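PDB 3G87: malonyl CoA-acyl carrier protein transacylase from Burkholderia pseudomallei, which probably catalyses transfer of the malonyl group from malonyl-CoA to holo-acyl carrier protein, releasing CoA. Local coordinates for residues S16-M21 with L274-V279; F61-L66 with R116-M121; A65-N70 with T109-V114; I154-T159 with A194-F199; I224-A229 with V249-S254. One frame throughout, in Å; residues are numbered along the deposited sequence.

Interaction 1 of 5, residues S16-M21 with L274-V279; sequences SQAKGM and LGHGDV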
# COMPACT_ATOMS: atom_id res chain seq x y z
N SER A 16 4.70 -4.83 5.86
CA SER A 16 3.89 -5.38 6.94
C SER A 16 3.86 -6.88 6.96
O SER A 16 3.37 -7.46 7.86
CB SER A 16 2.47 -4.77 6.98
OG SER A 16 1.75 -5.01 5.82
N GLN A 17 4.39 -7.49 5.93
CA GLN A 17 4.35 -8.97 5.79
C GLN A 17 5.34 -9.59 6.77
O GLN A 17 6.30 -8.94 7.17
CB GLN A 17 4.71 -9.38 4.36
CG GLN A 17 6.20 -9.32 4.03
CD GLN A 17 6.76 -7.88 3.84
OE1 GLN A 17 6.00 -6.93 3.66
NE2 GLN A 17 8.09 -7.74 3.88
N ALA A 18 5.13 -10.84 7.14
CA ALA A 18 6.00 -11.55 8.09
C ALA A 18 5.67 -13.03 7.94
O ALA A 18 4.51 -13.40 7.74
CB ALA A 18 5.66 -11.14 9.53
N LYS A 19 6.67 -13.88 8.09
CA LYS A 19 6.44 -15.32 8.00
C LYS A 19 5.40 -15.67 9.10
O LYS A 19 5.59 -15.26 10.25
CB LYS A 19 7.77 -16.00 8.28
CG LYS A 19 7.86 -17.49 8.11
CD LYS A 19 8.93 -18.02 9.07
CE LYS A 19 9.41 -19.45 8.78
NZ LYS A 19 10.57 -19.45 7.78
N GLY A 20 4.34 -16.39 8.75
CA GLY A 20 3.33 -16.83 9.71
C GLY A 20 2.01 -16.12 9.41
O GLY A 20 0.94 -16.54 9.89
N MET A 21 2.06 -15.08 8.57
CA MET A 21 0.87 -14.33 8.18
C MET A 21 -0.16 -15.24 7.47
O MET A 21 0.19 -16.17 6.71
CB MET A 21 1.24 -13.14 7.29
CG MET A 21 1.76 -13.55 5.93
SD MET A 21 2.69 -12.37 4.91
CE MET A 21 1.55 -11.06 4.70
N LEU A 274 -7.31 -4.38 8.09
CA LEU A 274 -7.55 -5.77 7.72
C LEU A 274 -6.33 -6.42 7.00
O LEU A 274 -6.10 -6.22 5.81
CB LEU A 274 -8.83 -5.86 6.91
CG LEU A 274 -10.01 -5.50 7.84
CD1 LEU A 274 -11.33 -5.33 7.08
CD2 LEU A 274 -10.20 -6.57 8.93
N GLY A 275 -5.57 -7.19 7.74
CA GLY A 275 -4.39 -7.84 7.18
C GLY A 275 -3.39 -8.08 8.28
O GLY A 275 -3.72 -7.82 9.45
N HIS A 276 -2.19 -8.55 7.96
CA HIS A 276 -1.26 -8.92 9.04
C HIS A 276 -0.63 -7.65 9.62
O HIS A 276 -0.26 -6.74 8.89
CB HIS A 276 -0.15 -9.90 8.54
CG HIS A 276 0.93 -10.19 9.56
ND1 HIS A 276 0.78 -11.12 10.58
CD2 HIS A 276 2.17 -9.67 9.71
CE1 HIS A 276 1.89 -11.15 11.31
NE2 HIS A 276 2.75 -10.29 10.80
N GLY A 277 -0.51 -7.60 10.94
CA GLY A 277 0.21 -6.52 11.64
C GLY A 277 -0.68 -5.33 11.97
O GLY A 277 -1.88 -5.33 11.66
N ASP A 278 -0.08 -4.31 12.58
CA ASP A 278 -0.79 -3.07 12.93
C ASP A 278 -0.12 -1.81 12.34
O ASP A 278 -0.21 -0.72 12.90
CB ASP A 278 -0.92 -2.96 14.45
CG ASP A 278 0.42 -2.79 15.11
OD1 ASP A 278 1.41 -3.17 14.45
OD2 ASP A 278 0.51 -2.25 16.26
N VAL A 279 0.54 -1.98 11.18
CA VAL A 279 1.22 -0.84 10.57
C VAL A 279 0.28 0.37 10.38
O VAL A 279 0.62 1.44 10.80
CB VAL A 279 2.09 -1.23 9.30
CG1 VAL A 279 2.73 -0.01 8.59
CG2 VAL A 279 3.20 -2.18 9.73
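Ser16-Met21 and Leu274-Val279 are two loops that come closest at two points, with CA atoms 5.9 Å apart for Met21 and His276 and 6.1 Å for Ser16 and Gly277. A type II beta turn from Ala18 to Met21 curls the first loop around the imidazole of His276. That ring carries most of the contact. Its CG lies anti to the backbone N (chi1 173°), which sends the ring across to the other loop. Ser16 O lies at the ring edge, in plane, 3.1 Å from His276 CD2. The methyl CB of Ala18 comes within 3.3 Å of His276 NE2. CB of Met21 makes an off-centre CH-pi contact, 4.1 Å from the centroid of the His276 ring. The rest of the Met21 chain bends back within its own loop, where SD accepts a weak hydrogen bond from Ala18 N. A second, smaller contact joins Ser16 CB to Val279 CG2 at 3.8 Å. The OG of Ser16 is bonded to Gly13 O instead. The contact joins loops that follow two neighbouring parallel strands, 6-11 and 269-273. Leu66 of helix 59-81 packs on Ser16, Gln17 and Met21, and Val279 begins helix 279-289.

Interaction 2 of 5, residues F61-L66 with R116-M121; sequences FTQPAL and RRAELM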
# COMPACT_ATOMS: atom_id res chain seq x y z
N PHE A 61 7.05 -11.51 -4.67
CA PHE A 61 6.34 -12.42 -3.76
C PHE A 61 5.62 -11.67 -2.63
O PHE A 61 4.49 -12.00 -2.27
CB PHE A 61 7.31 -13.46 -3.13
CG PHE A 61 7.99 -14.37 -4.14
CD1 PHE A 61 7.29 -15.42 -4.74
CD2 PHE A 61 9.34 -14.17 -4.49
CE1 PHE A 61 7.92 -16.22 -5.69
CE2 PHE A 61 9.96 -14.98 -5.41
CZ PHE A 61 9.26 -15.98 -6.03
N THR A 62 6.23 -10.68 -2.08
CA THR A 62 5.59 -9.87 -1.07
C THR A 62 4.17 -9.43 -1.40
O THR A 62 3.31 -9.45 -0.57
CB THR A 62 6.38 -8.59 -0.83
OG1 THR A 62 7.74 -8.89 -0.68
CG2 THR A 62 5.91 -7.95 0.40
N GLN A 63 3.98 -9.03 -2.64
CA GLN A 63 2.77 -8.41 -3.10
C GLN A 63 1.57 -9.35 -3.21
O GLN A 63 0.54 -9.04 -2.68
CB GLN A 63 3.03 -7.62 -4.37
CG GLN A 63 3.62 -6.23 -4.16
CD GLN A 63 3.61 -5.38 -5.38
OE1 GLN A 63 4.61 -4.88 -5.79
NE2 GLN A 63 2.47 -5.23 -5.97
N PRO A 64 1.75 -10.51 -3.83
CA PRO A 64 0.72 -11.53 -3.80
C PRO A 64 0.44 -12.03 -2.41
O PRO A 64 -0.68 -12.26 -2.15
CB PRO A 64 1.30 -12.63 -4.65
CG PRO A 64 2.19 -12.00 -5.48
CD PRO A 64 2.79 -10.92 -4.77
N ALA A 65 1.46 -12.14 -1.58
CA ALA A 65 1.32 -12.52 -0.16
C ALA A 65 0.43 -11.57 0.61
O ALA A 65 -0.52 -11.99 1.26
CB ALA A 65 2.67 -12.60 0.51
N LEU A 66 0.74 -10.29 0.54
CA LEU A 66 -0.09 -9.26 1.16
C LEU A 66 -1.53 -9.31 0.69
O LEU A 66 -2.45 -9.36 1.52
CB LEU A 66 0.50 -7.88 0.88
CG LEU A 66 1.83 -7.65 1.60
CD1 LEU A 66 2.47 -6.35 1.06
CD2 LEU A 66 1.67 -7.61 3.14
N ARG A 116 1.13 -9.22 -11.97
CA ARG A 116 1.76 -8.43 -13.00
C ARG A 116 2.43 -7.19 -12.43
O ARG A 116 3.51 -6.90 -12.79
CB ARG A 116 0.80 -8.08 -14.15
CG ARG A 116 1.37 -7.29 -15.30
CD ARG A 116 1.65 -8.09 -16.50
NE ARG A 116 2.32 -9.32 -16.17
CZ ARG A 116 3.61 -9.61 -16.30
NH1 ARG A 116 4.04 -10.78 -15.95
NH2 ARG A 116 4.47 -8.80 -16.80
N ARG A 117 1.77 -6.51 -11.52
CA ARG A 117 2.33 -5.37 -10.85
C ARG A 117 3.63 -5.70 -10.12
O ARG A 117 4.57 -5.02 -10.21
CB ARG A 117 1.31 -4.74 -9.90
CG ARG A 117 1.81 -3.56 -9.14
CD ARG A 117 0.88 -3.19 -8.08
NE ARG A 117 0.97 -1.83 -7.62
CZ ARG A 117 1.41 -1.47 -6.43
NH1 ARG A 117 1.87 -2.37 -5.62
NH2 ARG A 117 1.41 -0.23 -6.09
N ALA A 118 3.60 -6.81 -9.42
CA ALA A 118 4.68 -7.24 -8.60
C ALA A 118 5.85 -7.71 -9.42
O ALA A 118 6.95 -7.39 -9.11
CB ALA A 118 4.23 -8.30 -7.63
N GLU A 119 5.58 -8.43 -10.48
CA GLU A 119 6.62 -8.81 -11.45
C GLU A 119 7.31 -7.60 -12.06
O GLU A 119 8.55 -7.54 -12.03
CB GLU A 119 6.08 -9.72 -12.54
CG GLU A 119 7.06 -9.99 -13.65
CD GLU A 119 8.38 -10.62 -13.19
OE1 GLU A 119 8.37 -11.38 -12.21
OE2 GLU A 119 9.44 -10.37 -13.82
N LEU A 120 6.55 -6.62 -12.58
CA LEU A 120 7.21 -5.45 -13.20
C LEU A 120 8.02 -4.63 -12.17
O LEU A 120 9.19 -4.22 -12.43
CB LEU A 120 6.21 -4.52 -13.91
CG LEU A 120 5.41 -5.17 -15.03
CD1 LEU A 120 4.09 -4.40 -15.25
CD2 LEU A 120 6.23 -5.25 -16.32
N MET A 121 7.42 -4.36 -11.02
CA MET A 121 8.12 -3.59 -10.04
C MET A 121 9.43 -4.29 -9.63
O MET A 121 10.45 -3.64 -9.44
CB MET A 121 7.23 -3.27 -8.84
CG MET A 121 6.24 -2.16 -9.16
SD MET A 121 5.01 -1.94 -7.87
CE MET A 121 6.01 -1.77 -6.34
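Gln63 reaches across from helix 61-66 to Arg117, Ala118 and Met121 of helix 116-121. The two helix segments run nearly antiparallel, at 158°, with their axes 8.5 Å apart. The small side chain of Ala118 lies where the helices come close. CB of Gln63 meets CB of Ala118 at 3.5 Å, and Pro64 CD lies 4.1 Å from Ala118 CB. Beyond CG the Gln63 chain is extended (chi2 -168°), which carries its amide past Ala118 to the side chains of Arg117 and Met121. Arg117 crosses the Gln63 side chain at about a right angle, and the amide and guanidinium planes are 73° apart. The Gln63 amide sits at the edge of the guanidinium. SD of Met121 lies over one face of the Arg117 guanidinium, 3.8 Å above the plane and towards the rim. The Arg117 chain stays extended from CG to NE, which brings NH2 to a hydrogen bond with Ser92 OG, at a probable nucleophile elbow. The contact thus links the antiparallel pair of helices 59-81 and 107-123 to the turn after strand 87-90, while Phe207 of helix 201-211 packs against Arg117.

Interaction 3 of 5, residues A65-N70 with T109-V114; sequences ALYVVN and TGLKLV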
# COMPACT_ATOMS: atom_id res chain seq x y z
N ALA A 65 1.46 -12.14 -1.58
CA ALA A 65 1.32 -12.52 -0.16
C ALA A 65 0.43 -11.57 0.61
O ALA A 65 -0.52 -11.99 1.26
CB ALA A 65 2.67 -12.60 0.51
N LEU A 66 0.74 -10.29 0.54
CA LEU A 66 -0.09 -9.26 1.16
C LEU A 66 -1.53 -9.31 0.69
O LEU A 66 -2.45 -9.36 1.52
CB LEU A 66 0.50 -7.88 0.88
CG LEU A 66 1.83 -7.65 1.60
CD1 LEU A 66 2.47 -6.35 1.06
CD2 LEU A 66 1.67 -7.61 3.14
N TYR A 67 -1.72 -9.32 -0.62
CA TYR A 67 -3.04 -9.28 -1.21
C TYR A 67 -3.92 -10.40 -0.71
O TYR A 67 -5.07 -10.17 -0.33
CB TYR A 67 -2.96 -9.33 -2.76
CG TYR A 67 -4.32 -9.41 -3.47
CD1 TYR A 67 -5.07 -8.24 -3.74
CD2 TYR A 67 -4.86 -10.64 -3.85
CE1 TYR A 67 -6.31 -8.30 -4.38
CE2 TYR A 67 -6.14 -10.72 -4.46
CZ TYR A 67 -6.83 -9.55 -4.76
OH TYR A 67 -8.07 -9.62 -5.38
N VAL A 68 -3.39 -11.62 -0.72
CA VAL A 68 -4.22 -12.78 -0.37
C VAL A 68 -4.49 -12.78 1.13
O VAL A 68 -5.63 -13.02 1.58
CB VAL A 68 -3.55 -14.10 -0.81
CG1 VAL A 68 -4.41 -15.27 -0.42
CG2 VAL A 68 -3.31 -14.10 -2.32
N VAL A 69 -3.47 -12.47 1.92
CA VAL A 69 -3.69 -12.35 3.35
C VAL A 69 -4.65 -11.21 3.68
O VAL A 69 -5.62 -11.40 4.48
CB VAL A 69 -2.38 -12.35 4.13
CG1 VAL A 69 -2.64 -12.08 5.62
CG2 VAL A 69 -1.65 -13.77 3.92
N ASN A 70 -4.46 -10.05 3.07
CA ASN A 70 -5.40 -8.98 3.31
C ASN A 70 -6.82 -9.44 2.95
O ASN A 70 -7.75 -9.22 3.70
CB ASN A 70 -5.05 -7.74 2.48
CG ASN A 70 -3.81 -7.04 2.96
OD1 ASN A 70 -3.19 -7.42 3.98
ND2 ASN A 70 -3.42 -6.00 2.23
N THR A 109 -9.17 -11.86 -10.13
CA THR A 109 -8.79 -10.85 -11.05
C THR A 109 -7.83 -9.88 -10.38
O THR A 109 -6.92 -9.46 -10.99
CB THR A 109 -10.00 -10.14 -11.66
OG1 THR A 109 -10.78 -11.05 -12.39
CG2 THR A 109 -9.59 -9.09 -12.58
N GLY A 110 -8.04 -9.58 -9.12
CA GLY A 110 -7.13 -8.71 -8.38
C GLY A 110 -5.77 -9.36 -8.22
O GLY A 110 -4.73 -8.70 -8.40
N LEU A 111 -5.77 -10.67 -7.96
CA LEU A 111 -4.54 -11.38 -7.76
C LEU A 111 -3.79 -11.37 -9.09
O LEU A 111 -2.59 -11.09 -9.13
CB LEU A 111 -4.78 -12.79 -7.21
CG LEU A 111 -3.54 -13.69 -6.98
CD1 LEU A 111 -2.54 -13.07 -5.95
CD2 LEU A 111 -3.95 -15.06 -6.54
N LYS A 112 -4.50 -11.60 -10.19
CA LYS A 112 -3.86 -11.46 -11.49
C LYS A 112 -3.26 -10.07 -11.73
O LYS A 112 -2.13 -9.95 -12.24
CB LYS A 112 -4.84 -11.79 -12.61
CG LYS A 112 -5.05 -13.27 -12.83
CD LYS A 112 -6.38 -13.42 -13.51
CE LYS A 112 -6.42 -14.62 -14.41
NZ LYS A 112 -7.79 -15.22 -14.48
N LEU A 113 -3.99 -9.01 -11.36
CA LEU A 113 -3.40 -7.69 -11.50
C LEU A 113 -2.13 -7.51 -10.64
O LEU A 113 -1.16 -6.90 -11.11
CB LEU A 113 -4.40 -6.58 -11.21
CG LEU A 113 -5.68 -6.48 -12.04
CD1 LEU A 113 -6.58 -5.44 -11.35
CD2 LEU A 113 -5.49 -6.11 -13.58
N VAL A 114 -2.16 -8.05 -9.43
CA VAL A 114 -1.10 -7.95 -8.46
C VAL A 114 0.20 -8.65 -8.87
O VAL A 114 1.23 -8.11 -8.74
CB VAL A 114 -1.57 -8.37 -7.06
CG1 VAL A 114 -0.46 -8.63 -6.19
CG2 VAL A 114 -2.45 -7.37 -6.44
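Tyr67 spans the gap between helix 65-70 and helix 109-114 and lies against Gly110, Leu111 and Val114. This is the antiparallel packing of helices 59-81 and 107-123 in the acyltransferase domain. The helix segments meet at 161°, and their axes stand 10.1 Å apart. From CB, which points toward the other helix, CG goes anti to the backbone N (chi1 175°). This carries the ring outwards across the interface. CG and CD1 are the first ring atoms to meet the other helix, and CD1 lies 3.9 Å from Val114 CG2. On the other ortho position, CD2 meets both CB and CD1 of Leu111. Further out, Tyr67 CE2 comes within 3.7 Å of Leu111 CB and 3.5 Å of Leu111 N. CE1 reaches the backbone of Gly110, at its CA and C. CZ also lies on the backbone, near Gly110 C and Leu111 N. At the tip, Tyr67 OH is 3.3 Å from Gly110 CA. A glycine here leaves room for that hydroxyl, since a CB on Gly110 would run into it. The carbonyl oxygen of Gly110 lies over one face of the ring, towards its rim. The hydroxyl itself is hydrogen-bonded to Phe107 O, at the start of the same helix, which ties the buried polar tip down. Beside the ring, Val68 CG2 meets Leu111 CD1 at 3.9 Å. The surroundings are largely apolar. Phe96 and Leu100 of helix 94-101 pack on Tyr67, Leu111 leans on helix 30-40, and Val68 touches Ile44 of helix 44-50.

Interaction 4 of 5, residues I154-T159 with A194-F199; sequences IANDNT and AFHSKF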
# COMPACT_ATOMS: atom_id res chain seq x y z
N ILE A 154 9.90 12.42 -2.36
CA ILE A 154 9.02 11.76 -1.45
C ILE A 154 8.16 10.72 -2.20
O ILE A 154 7.51 11.04 -3.23
CB ILE A 154 8.10 12.74 -0.74
CG1 ILE A 154 8.88 13.97 -0.26
CG2 ILE A 154 7.29 12.01 0.35
CD1 ILE A 154 9.66 13.78 0.98
N ALA A 155 8.13 9.52 -1.65
CA ALA A 155 7.36 8.44 -2.24
C ALA A 155 6.10 8.07 -1.46
O ALA A 155 5.11 7.66 -2.08
CB ALA A 155 8.26 7.19 -2.38
N ASN A 156 6.18 8.13 -0.12
CA ASN A 156 5.07 7.96 0.81
C ASN A 156 4.96 9.18 1.70
O ASN A 156 5.92 9.58 2.29
CB ASN A 156 5.32 6.80 1.79
CG ASN A 156 5.33 5.41 1.16
OD1 ASN A 156 5.24 5.23 -0.08
ND2 ASN A 156 5.42 4.39 2.03
N ASP A 157 3.78 9.77 1.83
CA ASP A 157 3.60 10.71 2.89
C ASP A 157 2.66 10.04 3.87
O ASP A 157 1.45 10.00 3.64
CB ASP A 157 3.02 12.03 2.39
CG ASP A 157 2.62 12.94 3.54
OD1 ASP A 157 3.17 12.83 4.68
OD2 ASP A 157 1.72 13.75 3.30
N ASN A 158 3.24 9.51 4.93
CA ASN A 158 2.54 8.59 5.82
C ASN A 158 1.89 9.24 7.05
O ASN A 158 0.75 8.90 7.42
CB ASN A 158 3.49 7.45 6.23
CG ASN A 158 3.59 6.41 5.16
OD1 ASN A 158 2.68 6.27 4.36
ND2 ASN A 158 4.71 5.71 5.09
N THR A 159 2.62 10.13 7.70
CA THR A 159 2.09 10.97 8.79
C THR A 159 2.92 12.22 8.73
O THR A 159 3.95 12.19 8.07
CB THR A 159 2.24 10.34 10.22
OG1 THR A 159 3.55 10.62 10.73
CG2 THR A 159 1.96 8.81 10.20
N ALA A 194 13.17 2.11 -6.63
CA ALA A 194 12.79 3.41 -6.14
C ALA A 194 11.30 3.45 -6.45
O ALA A 194 10.92 3.96 -7.51
CB ALA A 194 13.51 4.44 -6.95
N PHE A 195 10.49 2.89 -5.55
CA PHE A 195 9.07 2.72 -5.81
C PHE A 195 8.39 4.05 -5.61
O PHE A 195 8.82 4.86 -4.79
CB PHE A 195 8.43 1.66 -4.90
CG PHE A 195 8.94 0.23 -5.16
CD1 PHE A 195 9.52 -0.12 -6.40
CD2 PHE A 195 8.83 -0.77 -4.16
CE1 PHE A 195 10.01 -1.43 -6.66
CE2 PHE A 195 9.32 -2.08 -4.41
CZ PHE A 195 9.89 -2.41 -5.66
N HIS A 196 7.35 4.26 -6.37
CA HIS A 196 6.51 5.43 -6.28
C HIS A 196 7.28 6.69 -6.59
O HIS A 196 7.19 7.65 -5.87
CB HIS A 196 5.78 5.48 -4.92
CG HIS A 196 4.72 4.44 -4.77
ND1 HIS A 196 3.54 4.46 -5.47
CD2 HIS A 196 4.69 3.30 -4.05
CE1 HIS A 196 2.83 3.40 -5.18
NE2 HIS A 196 3.51 2.68 -4.33
N SER A 197 8.08 6.60 -7.65
CA SER A 197 8.90 7.70 -8.18
C SER A 197 8.91 7.55 -9.71
O SER A 197 8.32 6.61 -10.25
CB SER A 197 10.35 7.65 -7.67
OG SER A 197 11.12 6.66 -8.38
N LYS A 198 9.61 8.47 -10.37
CA LYS A 198 9.74 8.47 -11.84
C LYS A 198 10.45 7.24 -12.42
O LYS A 198 10.35 7.01 -13.61
CB LYS A 198 10.52 9.70 -12.31
CG LYS A 198 11.97 9.80 -11.75
CD LYS A 198 12.70 11.05 -12.33
CE LYS A 198 13.90 11.41 -11.43
NZ LYS A 198 14.68 12.60 -11.93
N PHE A 199 11.20 6.51 -11.60
CA PHE A 199 11.86 5.29 -12.08
C PHE A 199 10.86 4.17 -12.41
O PHE A 199 11.17 3.28 -13.18
CB PHE A 199 13.05 4.88 -11.17
CG PHE A 199 14.12 5.96 -11.09
CD1 PHE A 199 15.05 6.13 -12.13
CD2 PHE A 199 14.13 6.89 -10.04
CE1 PHE A 199 16.01 7.16 -12.11
CE2 PHE A 199 15.09 7.91 -10.00
CZ PHE A 199 16.04 8.03 -11.04
O HOH W 1 7.96 10.07 -5.77
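His196 packs against Ala155, one of the two residues of a classic beta bulge; Ala155 and Asn156 both face Val164. The bulge lies on strand 153-159 at the edge of the antiparallel sheet. Both CB atoms are directed at the facing segment, and Ala155 CB lies 3.9 Å from His196 CB. From there CG of His196 is anti to its carbonyl carbon (chi1 -70°), and the ring lies oblique to Ala155 O, which is 3.6 Å from His196 CB. The Ala155 methyl also meets the loop backbone, with its CB 3.4 Å from Phe195 O. The Phe195 ring leads away from the strand. His196 sits in the loop before helix 201-211, with a positive phi of 63°. Its NE2 is hydrogen-bonded to Ser92 OG, consistent with the Ser-His pair of the acyltransferase active site. ND1 has weak hydrogen bonds to Gln244 O and Ser247 O, so both ring nitrogens have partners. Ser197 OG accepts from Phe199 N, an ST turn, and also donates to Ala194 O. A water joins strand and loop, donating to Ile154 O at 2.8 Å and to His196 O at a short 2.5 Å.

Interaction 5 of 5, residues I224-A229 with V249-S254; sequences ISNVSA and VRWCES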
# COMPACT_ATOMS: atom_id res chain seq x y z
N ILE A 224 -10.61 5.48 -1.36
CA ILE A 224 -9.77 6.71 -1.42
C ILE A 224 -8.48 6.39 -2.12
O ILE A 224 -7.73 5.51 -1.70
CB ILE A 224 -9.43 7.36 -0.06
CG1 ILE A 224 -10.68 7.48 0.84
CG2 ILE A 224 -8.90 8.73 -0.34
CD1 ILE A 224 -11.80 8.23 0.21
N SER A 225 -8.24 7.08 -3.22
CA SER A 225 -7.16 6.73 -4.07
C SER A 225 -5.86 7.30 -3.53
O SER A 225 -5.81 8.45 -3.13
CB SER A 225 -7.47 7.26 -5.47
OG SER A 225 -6.29 7.68 -6.15
N ASN A 226 -4.80 6.52 -3.58
CA ASN A 226 -3.48 6.91 -3.15
C ASN A 226 -2.91 8.08 -3.92
O ASN A 226 -2.16 8.83 -3.39
CB ASN A 226 -2.49 5.76 -3.29
CG ASN A 226 -2.51 4.73 -2.17
OD1 ASN A 226 -1.90 3.74 -2.31
ND2 ASN A 226 -3.20 4.97 -1.12
N VAL A 227 -3.28 8.18 -5.18
CA VAL A 227 -2.71 9.22 -6.09
C VAL A 227 -3.27 10.58 -5.75
O VAL A 227 -2.50 11.54 -5.67
CB VAL A 227 -2.96 8.87 -7.58
CG1 VAL A 227 -2.47 9.96 -8.55
CG2 VAL A 227 -2.25 7.53 -7.91
N SER A 228 -4.60 10.64 -5.55
CA SER A 228 -5.32 11.89 -5.33
C SER A 228 -5.75 12.20 -3.90
O SER A 228 -6.22 13.30 -3.60
CB SER A 228 -6.59 11.86 -6.18
OG SER A 228 -7.47 10.87 -5.65
N ALA A 229 -5.64 11.22 -3.02
CA ALA A 229 -6.15 11.38 -1.69
C ALA A 229 -7.66 11.69 -1.72
O ALA A 229 -8.21 12.30 -0.80
CB ALA A 229 -5.37 12.48 -0.96
N VAL A 249 2.45 8.07 -2.57
CA VAL A 249 1.31 7.51 -1.91
C VAL A 249 0.89 8.55 -0.92
O VAL A 249 1.66 8.93 0.00
CB VAL A 249 1.67 6.23 -1.17
CG1 VAL A 249 0.54 5.81 -0.23
CG2 VAL A 249 1.99 5.11 -2.15
N ARG A 250 -0.34 9.03 -1.05
CA ARG A 250 -0.72 10.16 -0.18
C ARG A 250 -1.59 9.67 0.93
O ARG A 250 -2.77 10.04 1.05
CB ARG A 250 -1.38 11.26 -1.00
CG ARG A 250 -0.30 12.08 -1.78
CD ARG A 250 -0.95 12.88 -2.95
NE ARG A 250 -1.68 14.05 -2.48
CZ ARG A 250 -2.50 14.77 -3.25
NH1 ARG A 250 -2.73 14.41 -4.50
NH2 ARG A 250 -3.12 15.84 -2.75
N TRP A 251 -0.99 8.88 1.79
CA TRP A 251 -1.62 8.28 2.91
C TRP A 251 -2.22 9.21 3.96
O TRP A 251 -3.36 9.07 4.30
CB TRP A 251 -0.75 7.22 3.53
CG TRP A 251 -1.49 6.46 4.49
CD1 TRP A 251 -1.41 6.55 5.83
CD2 TRP A 251 -2.52 5.54 4.22
NE1 TRP A 251 -2.27 5.75 6.40
CE2 TRP A 251 -2.99 5.10 5.45
CE3 TRP A 251 -3.08 5.02 3.06
CZ2 TRP A 251 -3.98 4.17 5.56
CZ3 TRP A 251 -4.05 4.11 3.16
CH2 TRP A 251 -4.51 3.69 4.41
N CYS A 252 -1.42 10.14 4.47
CA CYS A 252 -1.80 11.13 5.44
C CYS A 252 -3.00 11.95 5.00
O CYS A 252 -3.93 12.07 5.70
CB CYS A 252 -0.59 12.02 5.85
SG CYS A 252 -0.91 13.32 7.01
N GLU A 253 -2.92 12.49 3.80
CA GLU A 253 -3.98 13.24 3.18
C GLU A 253 -5.21 12.41 2.93
O GLU A 253 -6.25 12.90 2.92
CB GLU A 253 -3.54 13.83 1.85
CG GLU A 253 -2.84 15.14 1.86
CD GLU A 253 -2.25 15.50 0.51
OE1 GLU A 253 -1.27 14.90 0.11
OE2 GLU A 253 -2.79 16.33 -0.17
N SER A 254 -5.06 11.14 2.71
CA SER A 254 -6.20 10.29 2.50
C SER A 254 -6.98 10.07 3.79
O SER A 254 -8.13 10.22 3.83
CB SER A 254 -5.76 8.96 1.88
OG SER A 254 -5.28 9.10 0.60
O HOH W 2 -5.35 6.59 -0.26
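The loop after strand 223-224 meets the N-terminal end of helix 251-264 beside a probable nucleophile elbow. At the N-cap position, Arg250 makes both direct hydrogen bonds. Its backbone N donates to Asn226 O at 3.0 Å. Its NH1 donates to Val227 O at 3.1 Å, on a lone pair in the carbonyl plane. A bend at chi3 (75°) brings the guanidinium back to Val227 O and to Glu253. NE bonds to OE1 of Glu253 and NH2 to OE2 at 2.6 Å, two nearly straight bonds of one salt bridge. Both meet the carboxylate from above its plane. The Ala229 methyl lies over one guanidinium face and meets Glu253 CB. Ser254 OG donates to Arg250 O and sits 3.3 Å from Ala229 CA. One water links Ile224 O, Asn226 ND2 and Ser254 OG. The Asn226 amide lies alongside Val249, its CG 3.8 Å from Val249 CG1. Its OD1 accepts from Ser92 N and ND2 donates to Gly90 O of the elbow. The Val249 backbone is hydrogen-bonded to Ala155 and Asp157 of strand 153-159, Ile224 pairs with Leu88 of strand 87-90, and Trp251 packs on helix 279-289.

Overall arrangement
Interactions 2, 4 and 5 meet at a probable nucleophile elbow at Ser92. Ser92 OG is bonded by Arg117 of interaction 2 and His196 of interaction 4, and its backbone N by Asn226 of interaction 5. Interactions 2 and 4 meet directly: Arg117 NH2 lies 4.0 Å from His196 NE2, although their centres are about 17 Å apart. Interactions 4 and 5 are joined by probable backbone hydrogen bonds from Val249 N to Ala155 O and from Asp157 N to Val249 O. Interactions 2 and 3 are successive contacts of one helix pair, with centres about 8 Å apart. Interaction 1 packs on both through Leu66. Interactions 3 and 5 do not touch.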